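Local atomic coordinates of rhodanese domain-containing protein (Thermoplasma volcanium GSS1, PDB entry 3GK5), a protein that is of unknown function but carries a rhodanese-like domain, a fold that in active relatives transfers sulfane sulfur through a cysteine persulfide. Residues A[59-64]-A[83-88]. Sequence-based numbering, arbitrary orientation.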
ATOM      1  N   ALA A  59       3.835   0.143   3.396  1.00 18.26           N
ATOM      2  CA  ALA A  59       2.745   1.108   3.404  1.00 22.13           C
ATOM      3  C   ALA A  59       1.678   0.503   2.482  1.00 17.87           C
ATOM      4  O   ALA A  59       1.831   0.493   1.256  1.00 24.12           O
ATOM      5  CB  ALA A  59       3.232   2.469   2.866  1.00 13.36           C
ATOM      6  N   VAL A  60       0.609  -0.015   3.076  1.00 16.24           N
ATOM      7  CA  VAL A  60      -0.451  -0.660   2.305  1.00 10.62           C
ATOM      8  C   VAL A  60      -1.435   0.346   1.767  1.00  9.92           C
ATOM      9  O   VAL A  60      -2.094   1.062   2.520  1.00 20.70           O
ATOM     10  CB  VAL A  60      -1.229  -1.678   3.146  1.00 11.48           C
ATOM     11  CG1 VAL A  60      -2.046  -2.569   2.233  1.00 13.54           C
ATOM     12  CG2 VAL A  60      -0.281  -2.482   3.989  1.00  5.41           C
ATOM     13  N   ILE A  61      -1.539   0.387   0.449  1.00 11.45           N
ATOM     14  CA  ILE A  61      -2.424   1.335  -0.170  1.00  9.12           C
ATOM     15  C   ILE A  61      -3.571   0.668  -0.884  1.00 11.38           C
ATOM     16  O   ILE A  61      -3.473  -0.459  -1.358  1.00 21.98           O
ATOM     17  CB  ILE A  61      -1.667   2.220  -1.149  1.00 10.00           C
ATOM     18  CG1 ILE A  61      -2.508   3.460  -1.480  1.00 10.57           C
ATOM     19  CG2 ILE A  61      -1.327   1.424  -2.385  1.00 13.64           C
ATOM     20  CD1 ILE A  61      -1.667   4.721  -1.723  1.00  9.47           C
ATOM     21  N   CYS A  62      -4.662   1.397  -0.973  1.00 14.71           N
ATOM     22  CA  CYS A  62      -5.861   0.892  -1.597  1.00 25.52           C
ATOM     23  C   CYS A  62      -6.454   1.983  -2.496  1.00 21.13           C
ATOM     24  O   CYS A  62      -5.866   3.049  -2.636  1.00 28.03           O
ATOM     25  CB  CYS A  62      -6.809   0.517  -0.473  1.00 25.21           C
ATOM     26  SG  CYS A  62      -8.318  -0.093  -1.008  1.00 36.55           S
ATOM     27  N   ALA A  63      -7.600   1.741  -3.116  1.00 23.11           N
ATOM     28  CA  ALA A  63      -8.184   2.788  -3.954  1.00 29.05           C
ATOM     29  C   ALA A  63      -8.702   3.890  -3.042  1.00 24.75           C
ATOM     30  O   ALA A  63      -8.465   5.074  -3.288  1.00 22.97           O
ATOM     31  CB  ALA A  63      -9.329   2.238  -4.819  1.00 23.63           C
ATOM     32  N   HIS A  64      -9.402   3.488  -1.983  1.00 26.64           N
ATOM     33  CA  HIS A  64      -9.961   4.438  -1.027  1.00 34.30           C
ATOM     34  C   HIS A  64      -9.564   4.139   0.410  1.00 24.28           C
ATOM     35  O   HIS A  64      -9.649   5.015   1.264  1.00 31.97           O
ATOM     36  CB  HIS A  64     -11.484   4.465  -1.140  1.00 41.91           C
ATOM     37  CG  HIS A  64     -11.972   4.601  -2.544  1.00 50.50           C
ATOM     38  ND1 HIS A  64     -12.426   3.526  -3.278  1.00 46.38           N
ATOM     39  CD2 HIS A  64     -12.021   5.671  -3.371  1.00 53.58           C
ATOM     40  CE1 HIS A  64     -12.731   3.929  -4.498  1.00 57.10           C
ATOM     41  NE2 HIS A  64     -12.494   5.227  -4.582  1.00 54.46           N
ATOM     42  N   VAL A  83       1.822  -0.495   7.587  1.00 23.74           N
ATOM     43  CA  VAL A  83       0.942   0.591   7.993  1.00 15.21           C
ATOM     44  C   VAL A  83      -0.122   0.790   6.918  1.00 16.97           C
ATOM     45  O   VAL A  83       0.099   0.437   5.765  1.00 25.55           O
ATOM     46  CB  VAL A  83       1.732   1.889   8.139  1.00 29.23           C
ATOM     47  CG1 VAL A  83       2.762   1.752   9.254  1.00 25.89           C
ATOM     48  CG2 VAL A  83       2.417   2.203   6.821  1.00 29.23           C
ATOM     49  N   ASP A  84      -1.266   1.354   7.292  1.00 14.56           N
ATOM     50  CA  ASP A  84      -2.357   1.596   6.342  1.00 24.14           C
ATOM     51  C   ASP A  84      -2.273   3.040   5.839  1.00 24.93           C
ATOM     52  O   ASP A  84      -1.997   3.953   6.617  1.00 35.08           O
ATOM     53  CB  ASP A  84      -3.711   1.341   7.033  1.00 19.59           C
ATOM     54  CG  ASP A  84      -4.899   1.493   6.097  1.00 35.05           C
ATOM     55  OD1 ASP A  84      -4.825   1.000   4.949  1.00 30.88           O
ATOM     56  OD2 ASP A  84      -5.925   2.091   6.510  1.00 36.37           O
ATOM     57  N   VAL A  85      -2.490   3.243   4.543  1.00 15.91           N
ATOM     58  CA  VAL A  85      -2.439   4.587   3.971  1.00 16.81           C
ATOM     59  C   VAL A  85      -3.844   5.196   3.878  1.00 28.65           C
ATOM     60  O   VAL A  85      -4.703   4.721   3.125  1.00 24.54           O
ATOM     61  CB  VAL A  85      -1.809   4.587   2.552  1.00 20.25           C
ATOM     62  CG1 VAL A  85      -1.754   6.006   2.006  1.00 16.06           C
ATOM     63  CG2 VAL A  85      -0.425   3.977   2.584  1.00 15.17           C
ATOM     64  N   GLU A  86      -4.059   6.263   4.638  1.00 28.38           N
ATOM     65  CA  GLU A  86      -5.348   6.948   4.682  1.00 29.88           C
ATOM     66  C   GLU A  86      -5.794   7.556   3.355  1.00 28.84           C
ATOM     67  O   GLU A  86      -5.021   8.232   2.681  1.00 21.61           O
ATOM     68  CB  GLU A  86      -5.289   8.041   5.750  1.00 37.54           C
ATOM     69  CG  GLU A  86      -4.789   7.523   7.088  1.00 45.82           C
ATOM     70  CD  GLU A  86      -4.294   8.618   8.012  1.00 50.56           C
ATOM     71  OE1 GLU A  86      -3.865   8.282   9.141  1.00 44.97           O
ATOM     72  OE2 GLU A  86      -4.331   9.805   7.613  1.00 51.97           O
ATOM     73  N   GLY A  87      -7.051   7.314   2.998  1.00 27.40           N
ATOM     74  CA  GLY A  87      -7.599   7.856   1.769  1.00 26.38           C
ATOM     75  C   GLY A  87      -7.307   7.062   0.509  1.00 28.51           C
ATOM     76  O   GLY A  87      -7.871   7.341  -0.552  1.00 33.08           O
ATOM     77  N   GLY A  88      -6.430   6.071   0.619  1.00 22.86           N
ATOM     78  CA  GLY A  88      -6.079   5.273  -0.541  1.00 16.90           C
ATOM     79  C   GLY A  88      -5.209   6.070  -1.493  1.00 20.98           C
ATOM     80  O   GLY A  88      -4.631   7.096  -1.117  1.00 23.86           O
TER
HETATM   81  O   HOH W   1      -5.211   2.698   1.317  1.00 17.39           O
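Val60 is gripped through both of its backbone polar groups by the strand beside it. Its N donates to Val83 O at 2.8 Å in a nearly straight bond (N-H...O 166°), and its O accepts Val85 N at 3.0 Å, with the donor tilted out of the carbonyl plane. Val85 then builds up the apolar side of this pairing. Its CB lies 3.5 Å from Val60 O, and CG2, beside the backbone N, stays over the same carbonyl oxygen while reaching Ala59 CB at 4.0 Å. The other branch, CG1, stands anti to the backbone N (chi1 -179°), which turns it toward the end of Ile61, where it meets CD1 at 3.9 Å. The parallel pair belongs to the beta-alpha-beta unit of the rhodanese-like domain, at the middle of its parallel sheet, with helix 66-76 linking the two strands in the crossover and packing over the face that carries Val60 and Asp84. On that face Asp84 turns OD1 to Ser68 of the helix and OD2 to Tyr3. Beyond the paired residues the strands part, and a water spans the gap, donating to Val85 O at 2.8 Å and weakly accepting from Cys62 N. Ile61 CG1 packs 3.8 Å from Gly88 C, and CD1 touches the same glycine as well as Val85; an alanine here would probably open a gap between Val85 and Gly88 and deprive Ile89 of an apolar neighbour. Gly88, closing a type II turn from Val85, tucks its CA under Cys62 O so tightly that a CB would collide with Cys62 O, Ala63 O and His64 N. Cys62 itself begins the loop after strand 58-61, where active rhodaneses carry their persulfide-forming cysteine.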